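Outer membrane protein SusF (Bacteroides thetaiotaomicron, PDB 4FE9) binds starch at the cell surface through its carbohydrate-binding modules before the polysaccharide is transported into the periplasm for degradation. Local coordinates at residues A[50-55]-A[86-91]; A[68-73]-A[113-118]; A[262-267]-A[282-287]; A[292-297]-A[353-358]. One frame throughout, in Å; residues are numbered along the deposited sequence.

Contact 1. Residues A[50-55]-A[86-91]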
loop_
_atom_site.group_PDB
_atom_site.type_symbol
_atom_site.label_atom_id
_atom_site.label_comp_id
_atom_site.label_asym_id
_atom_site.label_seq_id
_atom_site.Cartn_x
_atom_site.Cartn_y
_atom_site.Cartn_z
ATOM N N GLU A 50 -10.900 -27.286 -24.262
ATOM C CA GLU A 50 -12.318 -27.332 -23.984
ATOM C C GLU A 50 -12.524 -27.162 -22.533
ATOM O O GLU A 50 -12.201 -28.074 -21.738
ATOM C CB GLU A 50 -12.871 -28.696 -24.379
ATOM C CG GLU A 50 -12.171 -29.309 -25.564
ATOM C CD GLU A 50 -12.971 -30.474 -26.202
ATOM O OE1 GLU A 50 -13.584 -31.277 -25.460
ATOM O OE2 GLU A 50 -12.927 -30.619 -27.436
ATOM N N ILE A 51 -13.222 -26.099 -22.151
ATOM C CA ILE A 51 -13.310 -25.785 -20.738
ATOM C C ILE A 51 -14.680 -26.062 -20.107
ATOM O O ILE A 51 -14.803 -26.133 -18.875
ATOM C CB ILE A 51 -12.814 -24.366 -20.429
ATOM C CG1 ILE A 51 -13.689 -23.331 -21.121
ATOM C CG2 ILE A 51 -11.369 -24.210 -20.874
ATOM C CD1 ILE A 51 -13.380 -21.890 -20.672
ATOM N N ALA A 52 -15.700 -26.234 -20.944
ATOM C CA ALA A 52 -17.032 -26.460 -20.455
ATOM C C ALA A 52 -17.912 -27.055 -21.556
ATOM O O ALA A 52 -17.538 -27.055 -22.740
ATOM C CB ALA A 52 -17.643 -25.159 -19.894
ATOM N N LYS A 53 -19.045 -27.619 -21.158
ATOM C CA LYS A 53 -19.960 -28.254 -22.109
ATOM C C LYS A 53 -21.380 -28.007 -21.628
ATOM O O LYS A 53 -21.625 -28.001 -20.437
ATOM C CB LYS A 53 -19.675 -29.757 -22.183
ATOM C CG LYS A 53 -20.517 -30.532 -23.189
ATOM C CD LYS A 53 -20.130 -32.046 -23.159
ATOM C CE LYS A 53 -21.027 -32.893 -24.091
ATOM N NZ LYS A 53 -21.441 -32.116 -25.271
ATOM N N LEU A 54 -22.281 -27.646 -22.551
ATOM C CA LEU A 54 -23.706 -27.651 -22.251
ATOM C C LEU A 54 -24.252 -29.052 -22.365
ATOM O O LEU A 54 -24.195 -29.656 -23.421
ATOM C CB LEU A 54 -24.482 -26.721 -23.209
ATOM C CG LEU A 54 -26.003 -26.836 -23.068
ATOM C CD1 LEU A 54 -26.411 -26.345 -21.697
ATOM C CD2 LEU A 54 -26.687 -26.041 -24.141
ATOM N N SER A 55 -24.636 -29.621 -21.243
ATOM C CA SER A 55 -24.971 -31.039 -21.205
ATOM C C SER A 55 -26.443 -31.259 -21.490
ATOM O O SER A 55 -26.808 -32.209 -22.159
ATOM C CB SER A 55 -24.615 -31.638 -19.857
ATOM O OG SER A 55 -23.203 -31.794 -19.782
ATOM N N HIS A 86 -21.874 -28.146 -28.620
ATOM C CA HIS A 86 -22.006 -27.239 -27.476
ATOM C C HIS A 86 -20.893 -27.459 -26.442
ATOM O O HIS A 86 -21.086 -27.234 -25.253
ATOM C CB HIS A 86 -23.411 -27.349 -26.843
ATOM C CG HIS A 86 -24.524 -27.001 -27.786
ATOM N ND1 HIS A 86 -25.340 -27.955 -28.354
ATOM C CD2 HIS A 86 -24.873 -25.818 -28.358
ATOM C CE1 HIS A 86 -26.174 -27.372 -29.200
ATOM N NE2 HIS A 86 -25.889 -26.082 -29.247
ATOM N N VAL A 87 -19.688 -27.694 -26.941
ATOM C CA VAL A 87 -18.478 -27.578 -26.134
ATOM C C VAL A 87 -17.821 -26.215 -26.326
ATOM O O VAL A 87 -17.798 -25.695 -27.425
ATOM C CB VAL A 87 -17.456 -28.712 -26.481
ATOM C CG1 VAL A 87 -16.230 -28.600 -25.615
ATOM C CG2 VAL A 87 -18.104 -30.060 -26.307
ATOM N N PHE A 88 -17.454 -25.581 -25.218
ATOM C CA PHE A 88 -16.855 -24.242 -25.215
ATOM C C PHE A 88 -15.341 -24.314 -25.222
ATOM O O PHE A 88 -14.723 -25.033 -24.403
ATOM C CB PHE A 88 -17.354 -23.442 -24.002
ATOM C CG PHE A 88 -18.834 -23.239 -23.998
ATOM C CD1 PHE A 88 -19.391 -22.115 -24.628
ATOM C CD2 PHE A 88 -19.684 -24.271 -23.627
ATOM C CE1 PHE A 88 -20.774 -21.991 -24.778
ATOM C CE2 PHE A 88 -21.072 -24.149 -23.762
ATOM C CZ PHE A 88 -21.612 -23.011 -24.348
ATOM N N LYS A 89 -14.744 -23.673 -26.222
ATOM C CA LYS A 89 -13.281 -23.715 -26.439
ATOM C C LYS A 89 -12.679 -22.323 -26.279
ATOM O O LYS A 89 -13.281 -21.315 -26.718
ATOM C CB LYS A 89 -12.986 -24.211 -27.845
ATOM C CG LYS A 89 -13.317 -25.659 -28.100
ATOM C CD LYS A 89 -12.542 -26.146 -29.308
ATOM C CE LYS A 89 -13.253 -27.292 -29.982
ATOM N NZ LYS A 89 -12.314 -28.163 -30.750
ATOM N N VAL A 90 -11.458 -22.262 -25.731
ATOM C CA VAL A 90 -10.701 -21.037 -25.694
ATOM C C VAL A 90 -9.273 -21.332 -26.141
ATOM O O VAL A 90 -8.821 -22.482 -26.079
ATOM C CB VAL A 90 -10.673 -20.400 -24.268
ATOM C CG1 VAL A 90 -12.088 -19.929 -23.859
ATOM C CG2 VAL A 90 -10.112 -21.398 -23.231
ATOM N N ALA A 91 -8.556 -20.294 -26.573
ATOM C CA ALA A 91 -7.131 -20.432 -26.868
ATOM C C ALA A 91 -6.369 -20.551 -25.542
ATOM O O ALA A 91 -6.584 -19.767 -24.632
ATOM C CB ALA A 91 -6.593 -19.162 -27.707
#
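I51 and F88 join the antiparallel strands 50-55 and 87-91 by a backbone bond, I51 N to F88 O at 2.9 Å. Two more bonds continue the ladder: F88 N reaches A52 O at 2.9 Å, nearly straight at 169°, and L54 N reaches H86 O at 3.0 Å. F88 O and H86 O also receive CA-H contacts, from E50 and K53.

The charged and aliphatic contacts on the face of E50, K53, V87 and K89 centre on V87. Its CG1 sits 3.6 Å from E50 CB, while CG2 lies 4.0 Å from K53 CG, letting the two methyls spread between neighbouring long side chains. CG1 stands anti to the backbone N (chi1 -179°), which brings it close to A52 O as well. E50 and K89 run side by side in the same direction, yet OE2 and NZ stay 4.2 Å apart, too far for a salt bridge. Cutting E50 back to an alanine is likely to leave K89 without this nearby countercharge and to bare the part of V87 CG1 that the carboxylate end covers.

Apolar contacts gather on the other side. I51 CG2 meets V90 CG2 at 3.9 Å, the two side chains crossing at about a right angle. The F88 ring turns its edge to the strand, with L54 N 3.9 Å from CE2, in the ring plane.

Strand 27-33 pairs with the other edge of 50-55 and sends F31 against L54 and F88. I115 and I117 of strand 111-122 pack on I51, A52 and F88, while I65 and V67 of strand 64-72 complete the apolar layer.

Contact 2. Residues A[68-73]-A[113-118]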
loop_
_atom_site.group_PDB
_atom_site.type_symbol
_atom_site.label_atom_id
_atom_site.label_comp_id
_atom_site.label_asym_id
_atom_site.label_seq_id
_atom_site.Cartn_x
_atom_site.Cartn_y
_atom_site.Cartn_z
ATOM N N ASN A 68 -24.613 -15.213 -24.358
ATOM C CA ASN A 68 -24.698 -13.775 -24.019
ATOM C C ASN A 68 -23.459 -13.318 -23.264
ATOM O O ASN A 68 -23.070 -12.165 -23.345
ATOM C CB ASN A 68 -25.938 -13.483 -23.118
ATOM C CG ASN A 68 -27.203 -13.993 -23.707
ATOM O OD1 ASN A 68 -27.432 -13.851 -24.915
ATOM N ND2 ASN A 68 -27.962 -14.748 -22.915
ATOM N N SER A 69 -22.905 -14.185 -22.433
ATOM C CA SER A 69 -21.611 -13.850 -21.817
ATOM C C SER A 69 -20.931 -15.077 -21.256
ATOM O O SER A 69 -21.592 -16.067 -21.001
ATOM C CB SER A 69 -21.779 -12.777 -20.740
ATOM O OG SER A 69 -22.426 -13.289 -19.599
ATOM N N LEU A 70 -19.607 -15.112 -21.371
ATOM C CA LEU A 70 -18.816 -16.150 -20.706
ATOM C C LEU A 70 -17.759 -15.482 -19.862
ATOM O O LEU A 70 -16.934 -14.735 -20.375
ATOM C CB LEU A 70 -18.167 -17.054 -21.740
ATOM C CG LEU A 70 -17.344 -18.236 -21.211
ATOM C CD1 LEU A 70 -17.291 -19.366 -22.209
ATOM C CD2 LEU A 70 -15.957 -17.766 -20.905
ATOM N N THR A 71 -17.878 -15.597 -18.560
ATOM C CA THR A 71 -16.974 -14.877 -17.703
ATOM C C THR A 71 -16.124 -15.829 -16.862
ATOM O O THR A 71 -16.477 -16.974 -16.696
ATOM C CB THR A 71 -17.715 -13.854 -16.812
ATOM O OG1 THR A 71 -18.433 -14.536 -15.794
ATOM C CG2 THR A 71 -18.672 -13.056 -17.606
ATOM N N LEU A 72 -14.934 -15.384 -16.470
ATOM C CA LEU A 72 -14.077 -16.170 -15.571
ATOM C C LEU A 72 -13.861 -15.390 -14.276
ATOM O O LEU A 72 -13.737 -14.159 -14.307
ATOM C CB LEU A 72 -12.728 -16.485 -16.244
ATOM C CG LEU A 72 -12.840 -17.178 -17.603
ATOM C CD1 LEU A 72 -11.587 -16.981 -18.430
ATOM C CD2 LEU A 72 -13.160 -18.672 -17.427
ATOM N N ASN A 73 -14.053 -16.071 -13.145
ATOM C CA ASN A 73 -14.030 -15.412 -11.849
ATOM C C ASN A 73 -14.793 -14.073 -11.850
ATOM O O ASN A 73 -14.278 -13.049 -11.416
ATOM C CB ASN A 73 -12.585 -15.221 -11.370
ATOM C CG ASN A 73 -11.870 -16.553 -11.115
ATOM O OD1 ASN A 73 -12.442 -17.631 -11.319
ATOM N ND2 ASN A 73 -10.606 -16.479 -10.722
ATOM N N LEU A 113 -10.464 -21.389 -11.581
ATOM C CA LEU A 113 -11.261 -20.548 -12.432
ATOM C C LEU A 113 -12.726 -21.011 -12.357
ATOM O O LEU A 113 -13.048 -22.123 -12.754
ATOM C CB LEU A 113 -10.783 -20.669 -13.859
ATOM C CG LEU A 113 -9.331 -20.279 -14.149
ATOM C CD1 LEU A 113 -8.925 -20.750 -15.543
ATOM C CD2 LEU A 113 -9.196 -18.751 -14.014
ATOM N N LYS A 114 -13.599 -20.089 -11.981
ATOM C CA LYS A 114 -15.009 -20.302 -11.988
ATOM C C LYS A 114 -15.608 -19.712 -13.285
ATOM O O LYS A 114 -15.335 -18.578 -13.637
ATOM C CB LYS A 114 -15.603 -19.677 -10.724
ATOM C CG LYS A 114 -17.106 -19.695 -10.614
ATOM C CD LYS A 114 -17.536 -19.162 -9.215
ATOM C CE LYS A 114 -18.468 -17.937 -9.321
ATOM N NZ LYS A 114 -17.722 -16.679 -9.666
ATOM N N ILE A 115 -16.203 -20.584 -14.088
ATOM C CA ILE A 115 -16.726 -20.224 -15.410
ATOM C C ILE A 115 -18.226 -20.048 -15.349
ATOM O O ILE A 115 -18.949 -20.937 -14.901
ATOM C CB ILE A 115 -16.406 -21.292 -16.429
ATOM C CG1 ILE A 115 -14.905 -21.575 -16.416
ATOM C CG2 ILE A 115 -16.855 -20.870 -17.807
ATOM C CD1 ILE A 115 -14.525 -22.802 -17.119
ATOM N N SER A 116 -18.682 -18.863 -15.702
ATOM C CA SER A 116 -20.108 -18.543 -15.705
ATOM C C SER A 116 -20.552 -18.284 -17.133
ATOM O O SER A 116 -20.104 -17.305 -17.741
ATOM C CB SER A 116 -20.339 -17.273 -14.876
ATOM O OG SER A 116 -21.671 -17.178 -14.433
ATOM N N ILE A 117 -21.399 -19.165 -17.685
ATOM C CA ILE A 117 -21.930 -18.985 -19.047
ATOM C C ILE A 117 -23.402 -18.583 -19.023
ATOM O O ILE A 117 -24.221 -19.233 -18.371
ATOM C CB ILE A 117 -21.794 -20.249 -19.898
ATOM C CG1 ILE A 117 -20.324 -20.699 -19.963
ATOM C CG2 ILE A 117 -22.299 -19.972 -21.312
ATOM C CD1 ILE A 117 -20.121 -22.034 -20.628
ATOM N N ASN A 118 -23.686 -17.409 -19.547
ATOM C CA ASN A 118 -25.059 -16.924 -19.639
ATOM C C ASN A 118 -25.523 -17.153 -21.077
ATOM O O ASN A 118 -24.960 -16.558 -22.027
ATOM C CB ASN A 118 -25.102 -15.418 -19.271
ATOM C CG ASN A 118 -26.505 -14.841 -19.278
ATOM O OD1 ASN A 118 -27.339 -15.149 -20.162
ATOM N ND2 ASN A 118 -26.750 -13.932 -18.362
HETATM O O HOH W 1 -21.510 -15.006 -17.671
HETATM O O HOH W 2 -17.309 -16.329 -13.409
#
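N118 O is gripped by two consecutive amides, N68 N at 2.7 Å and S69 N at 3.2 Å. The first comes nearly end-on to the carbonyl but with a bent N-H (134°); the second lies in the carbonyl plane, on a lone pair. The side chains of N68 and N118 repeat the link: N68 ND2 donates to N118 OD1 at 2.9 Å, almost straight, from above the acceptor's amide plane, and the two amide planes are turned 73° apart. N118 CG is anti to the backbone N (chi1 -177°), which places OD1 beside N68, and Q130 NE2 is a further donor to OD1. A leucine in place of N118 would probably leave N68 ND2 and Q130 NE2 without their shared acceptor, though ND2 would keep S120 OG.

At the opposite end N73 OD1 takes the place of a backbone carbonyl, accepting from K114 N at 2.8 Å, while N73 N bonds to K114 O. Two waters line the face of S69, T71 and S116: one joins S69 OG to S116 O, the other T71 OG1 to K114 O. K114 NZ has its salt-bridge partner in E74.

The reverse face is apolar. L72 CD2 abuts I115 CG1 at 3.5 Å, and L70 CD1 lies 4.0 Å from I117 CG1; within each pair the side chains run alongside, pointing the same way. L95 and V98 of helix 92-102 pack against L72.

Regular antiparallel pairing ending in a classic beta bulge, with N68 and S69 both facing N118, fits a sheet edge in the N-terminal domain, consistent with an Ig-like fold.

Contact 3. Residues A[262-267]-A[282-287]. With EDO (1,2-ethanediol), chain F.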
loop_
_atom_site.group_PDB
_atom_site.type_symbol
_atom_site.label_atom_id
_atom_site.label_comp_id
_atom_site.label_asym_id
_atom_site.label_seq_id
_atom_site.Cartn_x
_atom_site.Cartn_y
_atom_site.Cartn_z
ATOM N N GLU A 262 7.125 19.121 4.972
ATOM C CA GLU A 262 6.273 19.651 6.049
ATOM C C GLU A 262 4.848 19.244 5.820
ATOM O O GLU A 262 4.439 19.046 4.680
ATOM C CB GLU A 262 6.377 21.176 6.086
ATOM C CG GLU A 262 7.817 21.691 6.382
ATOM C CD GLU A 262 7.886 23.231 6.563
ATOM O OE1 GLU A 262 6.970 23.952 6.088
ATOM O OE2 GLU A 262 8.902 23.712 7.111
ATOM N N LEU A 263 4.039 19.323 6.871
ATOM C CA LEU A 263 2.618 18.996 6.766
ATOM C C LEU A 263 1.803 19.759 7.801
ATOM O O LEU A 263 2.255 19.973 8.941
ATOM C CB LEU A 263 2.385 17.491 6.957
ATOM C CG LEU A 263 1.017 17.011 6.473
ATOM C CD1 LEU A 263 0.975 16.944 4.940
ATOM C CD2 LEU A 263 0.669 15.675 7.083
ATOM N N TYR A 264 0.625 20.206 7.383
ATOM C CA TYR A 264 -0.202 21.085 8.190
ATOM C C TYR A 264 -1.632 20.592 8.146
ATOM O O TYR A 264 -2.040 19.935 7.175
ATOM C CB TYR A 264 -0.152 22.510 7.661
ATOM C CG TYR A 264 1.222 23.160 7.731
ATOM C CD1 TYR A 264 1.598 23.927 8.835
ATOM C CD2 TYR A 264 2.122 23.038 6.671
ATOM C CE1 TYR A 264 2.851 24.545 8.892
ATOM C CE2 TYR A 264 3.379 23.612 6.729
ATOM C CZ TYR A 264 3.754 24.331 7.852
ATOM O OH TYR A 264 4.972 24.946 7.870
ATOM N N MET A 265 -2.319 20.756 9.270
ATOM C CA MET A 265 -3.716 20.382 9.413
ATOM C C MET A 265 -4.544 21.631 9.619
ATOM O O MET A 265 -4.116 22.567 10.303
ATOM C CB MET A 265 -3.886 19.461 10.614
ATOM C CG MET A 265 -5.359 19.115 10.947
ATOM S SD MET A 265 -5.493 17.893 12.233
ATOM C CE MET A 265 -5.297 18.946 13.671
ATOM N N THR A 266 -5.621 21.734 8.851
ATOM C CA THR A 266 -6.676 22.682 9.129
ATOM C C THR A 266 -8.006 21.922 9.233
ATOM O O THR A 266 -8.018 20.678 9.326
ATOM C CB THR A 266 -6.745 23.771 8.056
ATOM O OG1 THR A 266 -7.604 24.829 8.491
ATOM C CG2 THR A 266 -7.250 23.205 6.714
ATOM N N GLY A 267 -9.108 22.662 9.339
ATOM C CA GLY A 267 -10.301 22.123 9.957
ATOM C C GLY A 267 -11.452 23.097 10.045
ATOM O O GLY A 267 -11.277 24.324 9.879
ATOM N N TRP A 282 -3.745 27.030 10.631
ATOM C CA TRP A 282 -2.937 25.863 10.147
ATOM C C TRP A 282 -2.010 25.341 11.218
ATOM O O TRP A 282 -1.153 26.077 11.695
ATOM C CB TRP A 282 -2.115 26.252 8.938
ATOM C CG TRP A 282 -2.919 26.682 7.805
ATOM C CD1 TRP A 282 -3.358 27.939 7.553
ATOM C CD2 TRP A 282 -3.523 25.835 6.808
ATOM N NE1 TRP A 282 -4.157 27.949 6.426
ATOM C CE2 TRP A 282 -4.247 26.672 5.935
ATOM C CE3 TRP A 282 -3.457 24.461 6.533
ATOM C CZ2 TRP A 282 -4.875 26.191 4.786
ATOM C CZ3 TRP A 282 -4.075 23.981 5.388
ATOM C CH2 TRP A 282 -4.832 24.837 4.561
ATOM N N LYS A 283 -2.172 24.076 11.600
ATOM C CA LYS A 283 -1.351 23.486 12.642
ATOM C C LYS A 283 -0.248 22.616 12.021
ATOM O O LYS A 283 -0.540 21.625 11.348
ATOM C CB LYS A 283 -2.202 22.617 13.563
ATOM C CG LYS A 283 -3.455 23.326 14.154
ATOM C CD LYS A 283 -3.077 24.190 15.335
ATOM C CE LYS A 283 -3.255 25.649 14.998
ATOM N NZ LYS A 283 -3.575 26.480 16.207
ATOM N N ALA A 284 0.999 22.945 12.307
ATOM C CA ALA A 284 2.135 22.126 11.848
ATOM C C ALA A 284 2.137 20.774 12.558
ATOM O O ALA A 284 1.839 20.700 13.747
ATOM C CB ALA A 284 3.453 22.878 12.085
ATOM N N LEU A 285 2.292 19.687 11.802
ATOM C CA LEU A 285 2.679 18.397 12.413
ATOM C C LEU A 285 4.196 18.244 12.504
ATOM O O LEU A 285 4.922 18.956 11.878
ATOM C CB LEU A 285 2.083 17.215 11.647
ATOM C CG LEU A 285 0.586 16.963 11.911
ATOM C CD1 LEU A 285 -0.276 17.968 11.066
ATOM C CD2 LEU A 285 0.224 15.494 11.590
ATOM N N VAL A 286 4.639 17.271 13.280
ATOM C CA VAL A 286 6.046 17.109 13.583
ATOM C C VAL A 286 6.623 15.983 12.707
ATOM O O VAL A 286 6.066 14.869 12.684
ATOM C CB VAL A 286 6.222 16.744 15.061
ATOM C CG1 VAL A 286 7.746 16.638 15.437
ATOM C CG2 VAL A 286 5.474 17.771 15.963
ATOM N N PRO A 287 7.701 16.272 11.940
ATOM C CA PRO A 287 8.262 15.152 11.148
ATOM C C PRO A 287 8.801 14.019 12.046
ATOM O O PRO A 287 9.429 14.283 13.053
ATOM C CB PRO A 287 9.405 15.815 10.312
ATOM C CG PRO A 287 9.769 17.072 11.062
ATOM C CD PRO A 287 8.594 17.447 12.000
HETATM C C1 EDO F . 1.296 19.154 18.291
HETATM O O1 EDO F . 1.601 17.869 18.849
HETATM C C2 EDO F . 1.931 19.214 16.923
HETATM O O2 EDO F . 1.712 20.513 16.370
HETATM O O HOH W 3 5.692 20.084 9.462
#
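The pairing of Y264 and M265 with A284 and K283 is a short antiparallel beta ladder inside the second carbohydrate-binding module, consistent with the Ig-type fold of this protein. Strand 264-267 lies between 283-287 and 306-310 in an antiparallel sheet. M265 and K283 bond both ways, K283 N to M265 O at 2.8 Å and M265 N to K283 O at 2.9 Å, and L285 N extends the ladder to L263 O.

On one face the Y264 ring lies beside A284, CE1 reaching A284 CB at 3.7 Å, while its hydroxyl donates to E262 OE1 from above the carboxylate plane. T266 leans over a face of the W282 indole. T266 CB stands 3.8 Å from the centroid of the six-membered ring, a CH-pi contact, and CG2 comes to 3.5 Å from CZ3. T266 OG1, anti to the backbone N (chi1 -168°), is turned to A281 O, leaving the methyl for the ring. W282 NE1 bonds to G273 O, and its ring meets that of W315, a residue of the glycan pocket, edge-to-face.

On the opposite face M265 CB touches L285 CD1 at 3.9 Å, alongside F295 and F299. O2 of a 1,2-ethanediol, probably from the crystallisation liquor, donates to A284 O at 2.6 Å. At the outer end one water accepts a hydrogen bond from L263 N and donates one to L285 O at 2.8 Å.

Contact 4. Residues A[292-297]-A[353-358]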
loop_
_atom_site.group_PDB
_atom_site.type_symbol
_atom_site.label_atom_id
_atom_site.label_comp_id
_atom_site.label_asym_id
_atom_site.label_seq_id
_atom_site.Cartn_x
_atom_site.Cartn_y
_atom_site.Cartn_z
ATOM N N LYS A 292 10.864 9.371 5.853
ATOM C CA LYS A 292 10.311 10.081 4.689
ATOM C C LYS A 292 8.781 10.327 4.758
ATOM O O LYS A 292 7.991 9.398 4.732
ATOM C CB LYS A 292 10.654 9.259 3.424
ATOM C CG LYS A 292 10.254 9.880 2.103
ATOM C CD LYS A 292 10.479 8.882 0.932
ATOM C CE LYS A 292 11.895 8.976 0.381
ATOM N NZ LYS A 292 12.012 10.105 -0.574
ATOM N N GLY A 293 8.386 11.583 4.684
ATOM C CA GLY A 293 6.985 11.914 4.421
ATOM C C GLY A 293 6.045 11.528 5.578
ATOM O O GLY A 293 4.843 11.417 5.389
ATOM N N THR A 294 6.602 11.331 6.769
ATOM C CA THR A 294 5.804 10.923 7.903
ATOM C C THR A 294 5.855 11.910 9.055
ATOM O O THR A 294 6.928 12.476 9.367
ATOM C CB THR A 294 6.180 9.532 8.381
ATOM O OG1 THR A 294 7.476 9.562 8.989
ATOM C CG2 THR A 294 6.203 8.577 7.218
ATOM N N PHE A 295 4.698 12.110 9.702
ATOM C CA PHE A 295 4.476 13.250 10.608
ATOM C C PHE A 295 3.530 12.823 11.705
ATOM O O PHE A 295 2.820 11.822 11.559
ATOM C CB PHE A 295 3.851 14.445 9.859
ATOM C CG PHE A 295 4.653 14.922 8.725
ATOM C CD1 PHE A 295 5.586 15.925 8.897
ATOM C CD2 PHE A 295 4.435 14.431 7.454
ATOM C CE1 PHE A 295 6.369 16.351 7.830
ATOM C CE2 PHE A 295 5.188 14.876 6.372
ATOM C CZ PHE A 295 6.169 15.819 6.565
ATOM N N TRP A 296 3.529 13.562 12.803
ATOM C CA TRP A 296 2.633 13.294 13.912
ATOM C C TRP A 296 2.304 14.568 14.697
ATOM O O TRP A 296 2.944 15.631 14.512
ATOM C CB TRP A 296 3.193 12.204 14.838
ATOM C CG TRP A 296 4.440 12.640 15.636
ATOM C CD1 TRP A 296 5.735 12.704 15.175
ATOM C CD2 TRP A 296 4.455 13.232 16.946
ATOM N NE1 TRP A 296 6.554 13.306 16.120
ATOM C CE2 TRP A 296 5.801 13.582 17.236
ATOM C CE3 TRP A 296 3.454 13.578 17.864
ATOM C CZ2 TRP A 296 6.171 14.139 18.435
ATOM C CZ3 TRP A 296 3.830 14.077 19.089
ATOM C CH2 TRP A 296 5.175 14.347 19.377
ATOM N N GLY A 297 1.195 14.519 15.433
ATOM C CA GLY A 297 0.861 15.583 16.346
ATOM C C GLY A 297 -0.080 15.076 17.400
ATOM O O GLY A 297 -0.739 14.049 17.212
ATOM N N TYR A 353 -1.196 10.347 13.275
ATOM C CA TYR A 353 -0.034 9.926 12.498
ATOM C C TYR A 353 -0.361 9.916 11.004
ATOM O O TYR A 353 -1.383 9.354 10.601
ATOM C CB TYR A 353 0.390 8.543 12.959
ATOM C CG TYR A 353 1.423 7.870 12.094
ATOM C CD1 TYR A 353 1.049 7.130 10.984
ATOM C CD2 TYR A 353 2.765 7.884 12.449
ATOM C CE1 TYR A 353 1.991 6.431 10.229
ATOM C CE2 TYR A 353 3.704 7.192 11.720
ATOM C CZ TYR A 353 3.314 6.484 10.595
ATOM O OH TYR A 353 4.258 5.823 9.843
ATOM N N VAL A 354 0.439 10.639 10.197
ATOM C CA VAL A 354 0.162 10.823 8.766
ATOM C C VAL A 354 1.433 10.487 7.920
ATOM O O VAL A 354 2.570 10.861 8.281
ATOM C CB VAL A 354 -0.279 12.260 8.429
ATOM C CG1 VAL A 354 -0.610 12.383 6.921
ATOM C CG2 VAL A 354 -1.473 12.704 9.271
ATOM N N SER A 355 1.248 9.725 6.859
ATOM C CA SER A 355 2.358 9.368 5.981
ATOM C C SER A 355 1.973 9.632 4.526
ATOM O O SER A 355 0.853 9.327 4.109
ATOM C CB SER A 355 2.722 7.899 6.182
ATOM O OG SER A 355 3.870 7.549 5.444
ATOM N N VAL A 356 2.852 10.291 3.784
ATOM C CA VAL A 356 2.569 10.679 2.389
ATOM C C VAL A 356 3.829 10.413 1.567
ATOM O O VAL A 356 4.896 11.001 1.832
ATOM C CB VAL A 356 2.232 12.192 2.289
ATOM C CG1 VAL A 356 1.991 12.626 0.825
ATOM C CG2 VAL A 356 1.034 12.532 3.156
ATOM N N ILE A 357 3.771 9.433 0.695
ATOM C CA ILE A 357 4.836 9.260 -0.252
ATOM C C ILE A 357 4.278 9.165 -1.641
ATOM O O ILE A 357 3.388 8.358 -1.896
ATOM C CB ILE A 357 5.677 8.042 0.061
ATOM C CG1 ILE A 357 6.423 8.246 1.369
ATOM C CG2 ILE A 357 6.709 7.793 -1.074
ATOM C CD1 ILE A 357 6.539 6.997 2.193
ATOM N N GLY A 358 4.701 10.087 -2.504
ATOM C CA GLY A 358 4.105 10.242 -3.808
ATOM C C GLY A 358 2.597 10.372 -3.718
ATOM O O GLY A 358 2.086 11.307 -3.114
#
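Y353, the first residue of 353-358, lies against F295: ring atom CD2 is 4.0 Å from F295 O, and Y353 CA-H leans on the same oxygen. With CG anti to the backbone N (chi1 170°), the ring is carried out over the sheet face, where it also meets E364 and E366 of strand 360-366.

V354 follows with a bond in each direction. V354 N donates to F295 O at 3.0 Å, nearly straight at 173°, and V354 O accepts from F295 N at 2.8 Å, the amide lying close to the line of the carbonyl. The V354 side chain lies on the same side of the sheet as F295, where L285 of strand 283-287 packs against both.

This is an antiparallel ladder within the sheet of the second carbohydrate-binding module, consistent with an Ig-type beta fold: 294-301 is flanked by 283-287 and 348-357, which is in turn flanked by 360-366.

S355 pairs with T294 on the other face, its CA-H directed to G293 O at 3.3 Å. T294 OG1 turns back to T291 O.

V356 N bonds to G293 O at 2.8 Å. G293 has a positive phi (68°), and a CB there would stand about 2.1 Å from V356 O, so a side chain would clash at this turn into the strand. V356 itself packs on F319.

I357 ends the contact with CD1 3.8 Å from K292 O, and its CG1 lies 4.1 Å from K292 CD, the two side chains crossing at about a right angle; K292 NZ is held by N257 O.

From the N terminus, the chain runs through 50-55 and then 68-73 before either meets its partner in these contacts: 86-91 closes contact 1 and 113-118 closes contact 2, the two loops crossing. Their apolar faces touch, F88 packing on I117 and L70, and both belong to the N-terminal domain, consistent with an Ig-like fold. Contact 3 follows in series, 282-287 closing a short loop back onto 262-267 in the second carbohydrate-binding module. Contact 4 comes next, 353-358 returning across a longer excursion to 292-297. V286 N probably bonds to W296 O, linking contacts 3 and 4 in one sheet, while the centres of contacts 1 and 3 lie about 60 Å apart.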